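Local coordinates for protein alpha-glucosidase (Pseudoalteromonas sp. K8, PDB 5HQA) that hydrolyses alpha-glucosides as a chloride-activated glycoside hydrolase of family 97 that carries calcium and magnesium ions, at residues Asp78-Val83 with Lys102-Gly107; Ala194-Gln199 with Asp208-Ser213; Leu513-Ala518 with Ala649-Thr654. One frame throughout, in Å; residues are numbered along the deposited sequence.

Interaction 1: residues Asp78-Val83 with Lys102-Gly107; sequences DQHNEV and KAFDSG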
ATOM      1  N   ASP A  78      11.934   4.296 -16.923  1.00 17.10           N
ATOM      2  CA  ASP A  78      12.740   5.089 -15.991  1.00 16.26           C
ATOM      3  C   ASP A  78      13.478   6.156 -16.801  1.00 16.90           C
ATOM      4  O   ASP A  78      14.495   5.866 -17.435  1.00 18.07           O
ATOM      5  CB  ASP A  78      13.723   4.204 -15.221  1.00 16.45           C
ATOM      6  CG  ASP A  78      14.517   4.979 -14.161  1.00 22.79           C
ATOM      7  OD1 ASP A  78      14.427   6.225 -14.120  1.00 24.32           O
ATOM      8  OD2 ASP A  78      15.244   4.343 -13.363  1.00 25.04           O
ATOM      9  N   GLN A  79      12.977   7.390 -16.781  1.00 15.03           N
ATOM     10  CA  GLN A  79      13.634   8.514 -17.449  1.00 15.24           C
ATOM     11  C   GLN A  79      13.823   9.622 -16.429  1.00 17.12           C
ATOM     12  O   GLN A  79      12.840  10.180 -15.933  1.00 14.74           O
ATOM     13  CB  GLN A  79      12.814   9.019 -18.633  1.00 19.21           C
ATOM     14  CG  GLN A  79      12.698   8.006 -19.749  1.00 26.19           C
ATOM     15  CD  GLN A  79      11.706   8.411 -20.835  1.00 32.23           C
ATOM     16  OE1 GLN A  79      10.696   9.070 -20.564  1.00 33.74           O
ATOM     17  NE2 GLN A  79      11.988   8.005 -22.071  1.00 30.39           N
ATOM     18  N   HIS A  80      15.074   9.943 -16.111  1.00 13.74           N
ATOM     19  CA  HIS A  80      15.309  10.991 -15.131  1.00 13.36           C
ATOM     20  C   HIS A  80      16.680  11.602 -15.361  1.00 15.66           C
ATOM     21  O   HIS A  80      17.562  10.994 -15.975  1.00 14.46           O
ATOM     22  CB  HIS A  80      15.185  10.469 -13.687  1.00 12.84           C
ATOM     23  CG  HIS A  80      16.292   9.547 -13.267  1.00 16.20           C
ATOM     24  ND1 HIS A  80      16.204   8.174 -13.384  1.00 16.21           N
ATOM     25  CD2 HIS A  80      17.499   9.800 -12.701  1.00 16.08           C
ATOM     26  CE1 HIS A  80      17.314   7.622 -12.922  1.00 18.61           C
ATOM     27  NE2 HIS A  80      18.118   8.588 -12.507  1.00 18.58           N
ATOM     28  N   ASN A  81      16.836  12.832 -14.884  1.00 13.55           N
ATOM     29  CA  ASN A  81      18.148  13.436 -14.735  1.00 13.79           C
ATOM     30  C   ASN A  81      18.565  13.324 -13.276  1.00 14.71           C
ATOM     31  O   ASN A  81      17.730  13.321 -12.372  1.00 14.79           O
ATOM     32  CB  ASN A  81      18.146  14.897 -15.179  1.00 13.98           C
ATOM     33  CG  ASN A  81      17.928  15.044 -16.664  1.00 18.67           C
ATOM     34  OD1 ASN A  81      18.456  14.259 -17.458  1.00 15.57           O
ATOM     35  ND2 ASN A  81      17.142  16.041 -17.057  1.00 15.46           N
ATOM     36  N   GLU A  82      19.868  13.223 -13.057  1.00 14.40           N
ATOM     37  CA  GLU A  82      20.416  12.912 -11.749  1.00 14.08           C
ATOM     38  C   GLU A  82      21.556  13.870 -11.452  1.00 14.73           C
ATOM     39  O   GLU A  82      22.335  14.209 -12.347  1.00 14.76           O
ATOM     40  CB  GLU A  82      20.906  11.466 -11.730  1.00 15.71           C
ATOM     41  CG  GLU A  82      21.402  10.930 -10.401  1.00 19.60           C
ATOM     42  CD  GLU A  82      21.638   9.424 -10.478  1.00 27.46           C
ATOM     43  OE1 GLU A  82      21.060   8.775 -11.379  1.00 31.01           O
ATOM     44  OE2 GLU A  82      22.403   8.883  -9.663  1.00 32.38           O
ATOM     45  N   VAL A  83      21.645  14.330 -10.209  1.00 13.93           N
ATOM     46  CA  VAL A  83      22.819  15.078  -9.772  1.00 14.99           C
ATOM     47  C   VAL A  83      23.187  14.618  -8.371  1.00 17.23           C
ATOM     48  O   VAL A  83      22.318  14.440  -7.512  1.00 17.13           O
ATOM     49  CB  VAL A  83      22.607  16.607  -9.819  1.00 14.71           C
ATOM     50  CG1 VAL A  83      21.575  17.064  -8.787  1.00 13.00           C
ATOM     51  CG2 VAL A  83      23.962  17.343  -9.625  1.00 14.20           C
ATOM     52  N   LYS A 102      17.210  12.716  -8.032  1.00 12.44           N
ATOM     53  CA  LYS A 102      16.725  12.204  -9.308  1.00 13.03           C
ATOM     54  C   LYS A 102      15.456  12.963  -9.662  1.00 17.21           C
ATOM     55  O   LYS A 102      14.505  12.979  -8.877  1.00 16.68           O
ATOM     56  CB  LYS A 102      16.460  10.699  -9.244  1.00 13.83           C
ATOM     57  CG  LYS A 102      17.717   9.852  -9.072  1.00 15.14           C
ATOM     58  CD  LYS A 102      17.390   8.372  -9.067  1.00 17.71           C
ATOM     59  CE  LYS A 102      18.639   7.512  -9.118  1.00 21.80           C
ATOM     60  NZ  LYS A 102      18.281   6.076  -9.334  1.00 27.38           N
ATOM     61  N   ALA A 103      15.444  13.600 -10.830  1.00 13.44           N
ATOM     62  CA  ALA A 103      14.315  14.422 -11.255  1.00 12.56           C
ATOM     63  C   ALA A 103      13.617  13.718 -12.410  1.00 15.50           C
ATOM     64  O   ALA A 103      14.206  13.556 -13.489  1.00 15.52           O
ATOM     65  CB  ALA A 103      14.783  15.819 -11.661  1.00 12.10           C
ATOM     66  N   PHE A 104      12.379  13.291 -12.175  1.00 12.29           N
ATOM     67  CA  PHE A 104      11.500  12.696 -13.174  1.00 13.43           C
ATOM     68  C   PHE A 104      10.465  13.724 -13.615  1.00 13.70           C
ATOM     69  O   PHE A 104      10.220  14.717 -12.927  1.00 14.13           O
ATOM     70  CB  PHE A 104      10.759  11.478 -12.618  1.00 11.69           C
ATOM     71  CG  PHE A 104      11.648  10.416 -12.040  1.00 12.07           C
ATOM     72  CD1 PHE A 104      11.894   9.243 -12.750  1.00 13.76           C
ATOM     73  CD2 PHE A 104      12.198  10.564 -10.772  1.00 11.92           C
ATOM     74  CE1 PHE A 104      12.694   8.251 -12.224  1.00 15.50           C
ATOM     75  CE2 PHE A 104      12.999   9.576 -10.232  1.00 15.13           C
ATOM     76  CZ  PHE A 104      13.251   8.417 -10.963  1.00 16.71           C
ATOM     77  N   ASP A 105       9.820  13.459 -14.755  1.00 13.34           N
ATOM     78  CA  ASP A 105       8.713  14.327 -15.148  1.00 13.29           C
ATOM     79  C   ASP A 105       7.576  14.316 -14.126  1.00 14.61           C
ATOM     80  O   ASP A 105       6.817  15.285 -14.056  1.00 15.20           O
ATOM     81  CB  ASP A 105       8.177  13.929 -16.519  1.00 12.96           C
ATOM     82  CG  ASP A 105       9.145  14.271 -17.634  1.00 20.17           C
ATOM     83  OD1 ASP A 105      10.087  15.062 -17.390  1.00 17.99           O
ATOM     84  OD2 ASP A 105       8.959  13.761 -18.760  1.00 22.06           O
ATOM     85  N   SER A 106       7.450  13.262 -13.322  1.00 11.85           N
ATOM     86  CA  SER A 106       6.358  13.158 -12.364  1.00 11.21           C
ATOM     87  C   SER A 106       6.769  13.453 -10.925  1.00 11.40           C
ATOM     88  O   SER A 106       5.920  13.354 -10.029  1.00 11.95           O
ATOM     89  CB  SER A 106       5.736  11.762 -12.437  1.00 15.62           C
ATOM     90  OG  SER A 106       6.706  10.769 -12.144  1.00 16.34           O
ATOM     91  N   GLY A 107       8.020  13.810 -10.661  1.00 11.33           N
ATOM     92  CA  GLY A 107       8.419  14.089  -9.295  1.00 10.41           C
ATOM     93  C   GLY A 107       9.914  13.930  -9.097  1.00 13.61           C
ATOM     94  O   GLY A 107      10.671  13.701 -10.041  1.00 13.60           O
TER
HETATM   95  O   HOH W   1      15.699   5.366 -10.796  1.00 19.73           O
HETATM   96  O   HOH W   2      10.366  11.134 -16.268  1.00 16.98           O
HETATM   97  O   HOH W   3       9.567  11.052 -18.799  1.00 28.84           O
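The imidazole of H80 lies across K102 and F104, which both meet it from the same side, and this is where the two antiparallel strands pack most tightly. K102 lays its extended chain over one face of the imidazole, CD standing 3.9 Å from the ring centroid in a CH-pi contact. H80 CB in turn sits over the centre of the F104 ring, 3.7 Å from that centroid, while the two rings themselves meet obliquely with planes 43° apart. With chi1 at 70°, CG of H80 is held between its backbone N and carbonyl carbon, which lays the ring along its own strand between two carboxylates. ND1 donates to D78 OD1 (2.7 Å) and NE2 to E82 OE1 (3.2 Å), both acceptors close to the ring plane, so the rotation of the imidazole is fixed; two acidic partners would probably favour its protonated form. E82 also forms a salt bridge to R100 through OE2. Next to the rings, N81 and A103 make a reciprocal backbone pair, with A103 N to N81 O at 2.8 Å the straighter bond. L249 covers K102 and F104.

Away from the rings the contact is looser and bridged by water. One water joins D78 OD2 to K102 NZ. At the turn end, another accepts from D105 N and donates to Q79 O, and a third donates to both Q79 OE1 and D105 OD2; Q79 NE2 is hydrogen-bonded to N63 OD1. The register is that of an antiparallel beta hairpin, strands 75-89 and 95-104, within the large antiparallel sheet of the N-terminal GH97 domain.

Interaction 2: residues Ala194-Gln199 with Asp208-Ser213; sequences AMVLNQ and DLTPWS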
ATOM      1  N   ALA A 194      11.178   4.846   9.755  1.00 10.61           N
ATOM      2  CA  ALA A 194      10.225   5.500   8.867  1.00  9.82           C
ATOM      3  C   ALA A 194      10.155   6.993   9.157  1.00 12.71           C
ATOM      4  O   ALA A 194      10.322   7.440  10.294  1.00 12.51           O
ATOM      5  CB  ALA A 194       8.824   4.898   9.010  1.00  8.87           C
ATOM      6  N   MET A 195       9.887   7.763   8.107  1.00 10.13           N
ATOM      7  CA  MET A 195       9.709   9.203   8.209  1.00  9.69           C
ATOM      8  C   MET A 195       8.232   9.528   8.411  1.00 14.30           C
ATOM      9  O   MET A 195       7.377   9.109   7.625  1.00 13.69           O
ATOM     10  CB  MET A 195      10.242   9.888   6.953  1.00 11.31           C
ATOM     11  CG  MET A 195      10.078  11.395   6.941  1.00 14.19           C
ATOM     12  SD  MET A 195      10.753  12.092   5.404  1.00 16.94           S
ATOM     13  CE  MET A 195       9.566  11.513   4.174  1.00 16.10           C
ATOM     14  N   VAL A 196       7.946  10.265   9.468  1.00 10.31           N
ATOM     15  CA  VAL A 196       6.686  10.956   9.688  1.00  9.83           C
ATOM     16  C   VAL A 196       6.946  12.430   9.397  1.00 12.39           C
ATOM     17  O   VAL A 196       8.088  12.887   9.493  1.00 13.00           O
ATOM     18  CB  VAL A 196       6.259  10.687  11.150  1.00 13.66           C
ATOM     19  CG1 VAL A 196       5.451  11.803  11.735  1.00 12.35           C
ATOM     20  CG2 VAL A 196       5.591   9.307  11.261  1.00 11.05           C
ATOM     21  N   LEU A 197       5.918  13.187   9.005  1.00  9.18           N
ATOM     22  CA  LEU A 197       6.107  14.603   8.700  1.00  8.04           C
ATOM     23  C   LEU A 197       5.547  15.455   9.830  1.00  9.90           C
ATOM     24  O   LEU A 197       4.377  15.321  10.195  1.00 10.57           O
ATOM     25  CB  LEU A 197       5.449  14.991   7.374  1.00  9.85           C
ATOM     26  CG  LEU A 197       6.055  14.284   6.159  1.00 11.79           C
ATOM     27  CD1 LEU A 197       5.324  14.683   4.880  1.00 12.11           C
ATOM     28  CD2 LEU A 197       7.557  14.575   6.072  1.00 11.57           C
ATOM     29  N   ASN A 198       6.374  16.356  10.353  1.00  8.91           N
ATOM     30  CA  ASN A 198       6.049  17.156  11.529  1.00  8.58           C
ATOM     31  C   ASN A 198       6.071  18.615  11.095  1.00  8.81           C
ATOM     32  O   ASN A 198       7.136  19.147  10.772  1.00 10.46           O
ATOM     33  CB  ASN A 198       7.069  16.874  12.635  1.00 10.45           C
ATOM     34  CG  ASN A 198       6.782  17.615  13.928  1.00 11.76           C
ATOM     35  OD1 ASN A 198       6.074  18.619  13.959  1.00 11.02           O
ATOM     36  ND2 ASN A 198       7.369  17.123  15.012  1.00 13.33           N
ATOM     37  N   GLN A 199       4.909  19.264  11.067  1.00  8.78           N
ATOM     38  CA  GLN A 199       4.861  20.649  10.620  1.00  9.65           C
ATOM     39  C   GLN A 199       5.428  21.552  11.714  1.00 12.37           C
ATOM     40  O   GLN A 199       4.909  21.581  12.838  1.00 11.40           O
ATOM     41  CB  GLN A 199       3.437  21.064  10.253  1.00 10.58           C
ATOM     42  CG  GLN A 199       3.427  22.402   9.516  1.00  9.86           C
ATOM     43  CD  GLN A 199       2.074  22.799   8.948  1.00 14.58           C
ATOM     44  OE1 GLN A 199       1.924  23.911   8.445  1.00 16.06           O
ATOM     45  NE2 GLN A 199       1.089  21.897   9.012  1.00 12.76           N
ATOM     46  N   ASP A 208      10.497  13.500  10.738  1.00 11.28           N
ATOM     47  CA  ASP A 208      10.366  13.101  12.137  1.00 11.40           C
ATOM     48  C   ASP A 208      10.506  11.580  12.144  1.00 11.24           C
ATOM     49  O   ASP A 208       9.554  10.867  11.821  1.00 11.52           O
ATOM     50  CB  ASP A 208       9.021  13.578  12.689  1.00 13.14           C
ATOM     51  CG  ASP A 208       8.870  13.344  14.183  1.00 19.15           C
ATOM     52  OD1 ASP A 208       9.350  12.303  14.687  1.00 17.93           O
ATOM     53  OD2 ASP A 208       8.244  14.199  14.856  1.00 22.01           O
ATOM     54  N   LEU A 209      11.700  11.081  12.457  1.00 10.55           N
ATOM     55  CA  LEU A 209      11.987   9.657  12.318  1.00 11.09           C
ATOM     56  C   LEU A 209      11.409   8.886  13.497  1.00 11.89           C
ATOM     57  O   LEU A 209      11.597   9.274  14.650  1.00 12.50           O
ATOM     58  CB  LEU A 209      13.494   9.422  12.225  1.00  9.50           C
ATOM     59  CG  LEU A 209      14.176  10.079  11.023  1.00  9.60           C
ATOM     60  CD1 LEU A 209      15.634   9.670  10.975  1.00 11.13           C
ATOM     61  CD2 LEU A 209      13.474   9.694   9.711  1.00  9.36           C
ATOM     62  N   THR A 210      10.725   7.789  13.215  1.00 10.04           N
ATOM     63  CA  THR A 210      10.108   7.016  14.288  1.00 10.17           C
ATOM     64  C   THR A 210      11.182   6.309  15.106  1.00  9.76           C
ATOM     65  O   THR A 210      11.967   5.539  14.543  1.00 11.37           O
ATOM     66  CB  THR A 210       9.124   6.017  13.699  1.00 11.05           C
ATOM     67  OG1 THR A 210       8.109   6.736  12.990  1.00 10.76           O
ATOM     68  CG2 THR A 210       8.483   5.211  14.810  1.00 10.48           C
ATOM     69  N   PRO A 211      11.257   6.532  16.411  1.00  9.97           N
ATOM     70  CA  PRO A 211      12.441   6.133  17.176  1.00 10.57           C
ATOM     71  C   PRO A 211      12.343   4.734  17.775  1.00 13.65           C
ATOM     72  O   PRO A 211      11.272   4.127  17.859  1.00 13.76           O
ATOM     73  CB  PRO A 211      12.471   7.175  18.297  1.00 11.73           C
ATOM     74  CG  PRO A 211      11.019   7.414  18.567  1.00 13.66           C
ATOM     75  CD  PRO A 211      10.365   7.402  17.197  1.00 13.37           C
ATOM     76  N   TRP A 212      13.501   4.247  18.215  1.00 11.56           N
ATOM     77  CA  TRP A 212      13.590   3.128  19.140  1.00 12.64           C
ATOM     78  C   TRP A 212      13.013   3.517  20.499  1.00 14.94           C
ATOM     79  O   TRP A 212      12.916   4.698  20.838  1.00 14.91           O
ATOM     80  CB  TRP A 212      15.049   2.720  19.355  1.00 14.19           C
ATOM     81  CG  TRP A 212      15.735   2.088  18.182  1.00 13.08           C
ATOM     82  CD1 TRP A 212      16.250   2.716  17.082  1.00 12.27           C
ATOM     83  CD2 TRP A 212      16.014   0.696  18.021  1.00 13.53           C
ATOM     84  NE1 TRP A 212      16.817   1.789  16.233  1.00 12.98           N
ATOM     85  CE2 TRP A 212      16.686   0.542  16.791  1.00 13.93           C
ATOM     86  CE3 TRP A 212      15.753  -0.440  18.799  1.00 13.96           C
ATOM     87  CZ2 TRP A 212      17.104  -0.701  16.321  1.00 15.20           C
ATOM     88  CZ3 TRP A 212      16.174  -1.683  18.329  1.00 17.06           C
ATOM     89  CH2 TRP A 212      16.842  -1.798  17.101  1.00 15.00           C
ATOM     90  N   SER A 213      12.681   2.499  21.306  1.00 14.19           N
ATOM     91  CA  SER A 213      12.219   2.769  22.667  1.00 17.69           C
ATOM     92  C   SER A 213      13.261   3.536  23.469  1.00 18.78           C
ATOM     93  O   SER A 213      12.908   4.344  24.336  1.00 18.04           O
ATOM     94  CB  SER A 213      11.872   1.463  23.377  1.00 19.11           C
ATOM     95  OG  SER A 213      12.991   0.590  23.363  1.00 31.79           O
TER
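N198 and D208 meet with amide and carboxylate nearly coplanar, their planes 20° apart. N198 ND2 donates to D208 OD2 at 3.1 Å, reaching the anti lone pair, the one turned away from OD1; the N-H...O angle is 153°. Both residues hold CG anti to the backbone N (chi1 -177° for N198), and these torsions bring the two flat groups together over the strand pair. The other oxygen of the carboxylate, OD1, forms a salt bridge with R148, while N198 OD1 accepts from R200.

V196 lies alongside D208 and points the same way, its CG1 4.1 Å from D208 CB. The other methyl, CG2, crosses obliquely toward T210 and stops 4.0 Å from T210 OG1, a hydroxyl that is bonded to D411 and to R148. L167, from the neighbouring strand 167-168, touches V196, N198 and D208 alike. On the reverse face M195 and L209 form a thinner apolar contact: the L209 branch CD2 leans back toward the backbone of M195, whereas the methionine end leads away from the pair toward F132.

The backbone carries an antiparallel pattern. V196 and D208 exchange two bonds, V196 N to D208 O with the donor lying above the carbonyl plane, and the next link, T210 N to A194 O at 3.0 Å, continues the ladder past the end of the strand.

One face of the hairpin 195-199/204-209 thus carries M195 and L209, and the other combines V196 with the polar N198, D208 and T210. On this mixed face the aspartate is shared between an amide and an arginine that also grips T210 OG1, which probably stabilises its ionised form and ties the hairpin to the R148 and D411 loops.

Interaction 3: residues Leu513-Ala518 with Ala649-Thr654; sequences LAKQLA and ATSGGT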
ATOM      1  N   LEU A 513     -23.789  -1.939  -4.273  1.00 12.70           N
ATOM      2  CA  LEU A 513     -23.244  -3.215  -4.720  1.00 12.19           C
ATOM      3  C   LEU A 513     -22.262  -3.026  -5.868  1.00 12.98           C
ATOM      4  O   LEU A 513     -21.190  -3.639  -5.886  1.00 14.04           O
ATOM      5  CB  LEU A 513     -24.392  -4.138  -5.139  1.00 12.43           C
ATOM      6  CG  LEU A 513     -24.050  -5.527  -5.665  1.00 16.49           C
ATOM      7  CD1 LEU A 513     -23.306  -6.331  -4.619  1.00 15.89           C
ATOM      8  CD2 LEU A 513     -25.350  -6.231  -6.058  1.00 15.33           C
ATOM      9  N   ALA A 514     -22.614  -2.187  -6.844  1.00 12.90           N
ATOM     10  CA  ALA A 514     -21.714  -1.972  -7.970  1.00 12.33           C
ATOM     11  C   ALA A 514     -20.386  -1.371  -7.518  1.00 13.26           C
ATOM     12  O   ALA A 514     -19.341  -1.663  -8.106  1.00 11.96           O
ATOM     13  CB  ALA A 514     -22.388  -1.083  -9.017  1.00 13.25           C
ATOM     14  N   LYS A 515     -20.393  -0.549  -6.466  1.00 11.60           N
ATOM     15  CA  LYS A 515     -19.127  -0.009  -5.973  1.00 12.02           C
ATOM     16  C   LYS A 515     -18.229  -1.127  -5.450  1.00 11.55           C
ATOM     17  O   LYS A 515     -17.002  -1.080  -5.620  1.00 12.30           O
ATOM     18  CB  LYS A 515     -19.388   1.045  -4.893  1.00 10.47           C
ATOM     19  CG  LYS A 515     -18.110   1.596  -4.241  1.00 11.79           C
ATOM     20  CD  LYS A 515     -18.373   2.960  -3.621  1.00 13.16           C
ATOM     21  CE  LYS A 515     -17.207   3.443  -2.771  1.00 13.30           C
ATOM     22  NZ  LYS A 515     -17.589   4.706  -2.071  1.00 12.41           N
ATOM     23  N   GLN A 516     -18.821  -2.156  -4.830  1.00 10.64           N
ATOM     24  CA  GLN A 516     -18.024  -3.294  -4.380  1.00 10.57           C
ATOM     25  C   GLN A 516     -17.345  -3.993  -5.550  1.00 13.99           C
ATOM     26  O   GLN A 516     -16.211  -4.466  -5.422  1.00 16.49           O
ATOM     27  CB  GLN A 516     -18.892  -4.282  -3.604  1.00 10.81           C
ATOM     28  CG  GLN A 516     -19.360  -3.767  -2.248  1.00 13.53           C
ATOM     29  CD  GLN A 516     -18.201  -3.482  -1.316  1.00 14.63           C
ATOM     30  OE1 GLN A 516     -17.326  -4.332  -1.115  1.00 13.19           O
ATOM     31  NE2 GLN A 516     -18.167  -2.267  -0.769  1.00 13.07           N
ATOM     32  N   LEU A 517     -18.022  -4.069  -6.704  1.00 11.66           N
ATOM     33  CA  LEU A 517     -17.401  -4.665  -7.885  1.00 11.26           C
ATOM     34  C   LEU A 517     -16.286  -3.777  -8.430  1.00 12.27           C
ATOM     35  O   LEU A 517     -15.219  -4.270  -8.825  1.00 12.93           O
ATOM     36  CB  LEU A 517     -18.454  -4.907  -8.963  1.00 11.72           C
ATOM     37  CG  LEU A 517     -19.602  -5.833  -8.580  1.00 13.22           C
ATOM     38  CD1 LEU A 517     -20.594  -5.927  -9.725  1.00 13.61           C
ATOM     39  CD2 LEU A 517     -19.062  -7.206  -8.219  1.00 12.79           C
ATOM     40  N   ALA A 518     -16.521  -2.466  -8.459  1.00 13.07           N
ATOM     41  CA  ALA A 518     -15.533  -1.536  -8.993  1.00 11.44           C
ATOM     42  C   ALA A 518     -14.204  -1.616  -8.247  1.00 12.80           C
ATOM     43  O   ALA A 518     -13.148  -1.336  -8.832  1.00 11.54           O
ATOM     44  CB  ALA A 518     -16.089  -0.114  -8.935  1.00 10.65           C
ATOM     45  N   ALA A 649     -24.178   6.245  -8.513  1.00 13.06           N
ATOM     46  CA  ALA A 649     -25.095   6.584  -7.434  1.00 13.00           C
ATOM     47  C   ALA A 649     -24.311   7.142  -6.247  1.00 14.10           C
ATOM     48  O   ALA A 649     -23.076   7.152  -6.239  1.00 13.67           O
ATOM     49  CB  ALA A 649     -25.901   5.356  -7.012  1.00 12.77           C
ATOM     50  N   THR A 650     -25.034   7.617  -5.228  1.00 14.96           N
ATOM     51  CA  THR A 650     -24.359   7.998  -3.991  1.00 13.95           C
ATOM     52  C   THR A 650     -23.570   6.810  -3.453  1.00 13.25           C
ATOM     53  O   THR A 650     -24.102   5.703  -3.326  1.00 13.55           O
ATOM     54  CB  THR A 650     -25.361   8.493  -2.951  1.00 14.27           C
ATOM     55  OG1 THR A 650     -26.369   7.492  -2.734  1.00 15.31           O
ATOM     56  CG2 THR A 650     -26.014   9.799  -3.422  1.00 12.68           C
ATOM     57  N   SER A 651     -22.288   7.046  -3.171  1.00 12.06           N
ATOM     58  CA  SER A 651     -21.319   5.999  -2.839  1.00 13.00           C
ATOM     59  C   SER A 651     -21.462   4.797  -3.770  1.00 13.87           C
ATOM     60  O   SER A 651     -21.460   3.634  -3.353  1.00 12.06           O
ATOM     61  CB  SER A 651     -21.429   5.583  -1.374  1.00 12.10           C
ATOM     62  OG  SER A 651     -20.207   4.973  -0.969  1.00 12.35           O
ATOM     63  N   GLY A 652     -21.585   5.094  -5.063  1.00 11.31           N
ATOM     64  CA  GLY A 652     -21.745   4.085  -6.079  1.00 10.97           C
ATOM     65  C   GLY A 652     -20.490   3.866  -6.907  1.00 12.51           C
ATOM     66  O   GLY A 652     -19.403   4.377  -6.617  1.00 11.85           O
ATOM     67  N   GLY A 653     -20.659   3.086  -7.967  1.00 11.82           N
ATOM     68  CA  GLY A 653     -19.526   2.712  -8.793  1.00 11.76           C
ATOM     69  C   GLY A 653     -19.989   1.977 -10.029  1.00 12.92           C
ATOM     70  O   GLY A 653     -21.171   1.654 -10.185  1.00 14.56           O
ATOM     71  N   THR A 654     -19.034   1.732 -10.920  1.00 12.34           N
ATOM     72  CA  THR A 654     -19.267   0.960 -12.134  1.00 12.96           C
ATOM     73  C   THR A 654     -18.045   0.096 -12.384  1.00 15.25           C
ATOM     74  O   THR A 654     -16.910   0.549 -12.197  1.00 15.09           O
ATOM     75  CB  THR A 654     -19.535   1.858 -13.355  1.00 17.82           C
ATOM     76  OG1 THR A 654     -20.809   2.489 -13.204  1.00 24.78           O
ATOM     77  CG2 THR A 654     -19.580   1.044 -14.640  1.00 15.15           C
TER
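K515 stretches from the helix along the backbone of the 649-654 segment and meets S651 with its ammonium group. Its side chain is extended from end to end: chi1 of 176° sets CG anti to the backbone N, and the later torsions stay near 180°. This shape lays the methylenes along the peptides, CD lying 3.2 Å from S651 O and 3.5 Å from G652 O, and places NZ 2.9 Å from S651 OG, to which it donates. The serine turns its hydroxyl to meet it, with OG also anti to its own backbone N (chi1 -158°); that same OG is hydrogen-bonded to Q510 O.

On either side of K515 in sequence the contact is made by small groups. A514 CB presses against G653 O at 3.2 Å, and A518 CB, one turn on, approaches T654 O at 3.4 Å. G653 lies with its CA 3.9 Å from that of K515, where a side chain would collide with the helix, so the absence of one lets the strand start run this close.

Besides the serine, NZ reaches T591 O and, weakly, P472 O. The lysine charge is therefore buried but surrounded by oxygen acceptors, and D592, a magnesium ligand, lies near it. Such surroundings probably keep the ammonium protonated while it links helix 513-522 of the catalytic barrel region to the C-terminal beta domain.

In the fold
Following the chain from the N terminus, interaction 1 closes first, across the short loop of a hairpin in the nine-stranded antiparallel sheet that includes strands 75-89 and 95-104. Interaction 2 closes a second, tighter hairpin, 195-199 with 204-209, in another sheet of the N-terminal domain; the two centres are about 26 Å apart. Interaction 3 closes a loop of 130 residues and joins helix 513-522, which lies in the chain between strands 451-454 and 527-529 of the parallel sheet, to strand 653-660 of the C-terminal sheet. The three are in series, neither nesting nor crossing. Interactions 2 and 3 lie on opposite sides of the chain's centre, with centres about 37 Å apart.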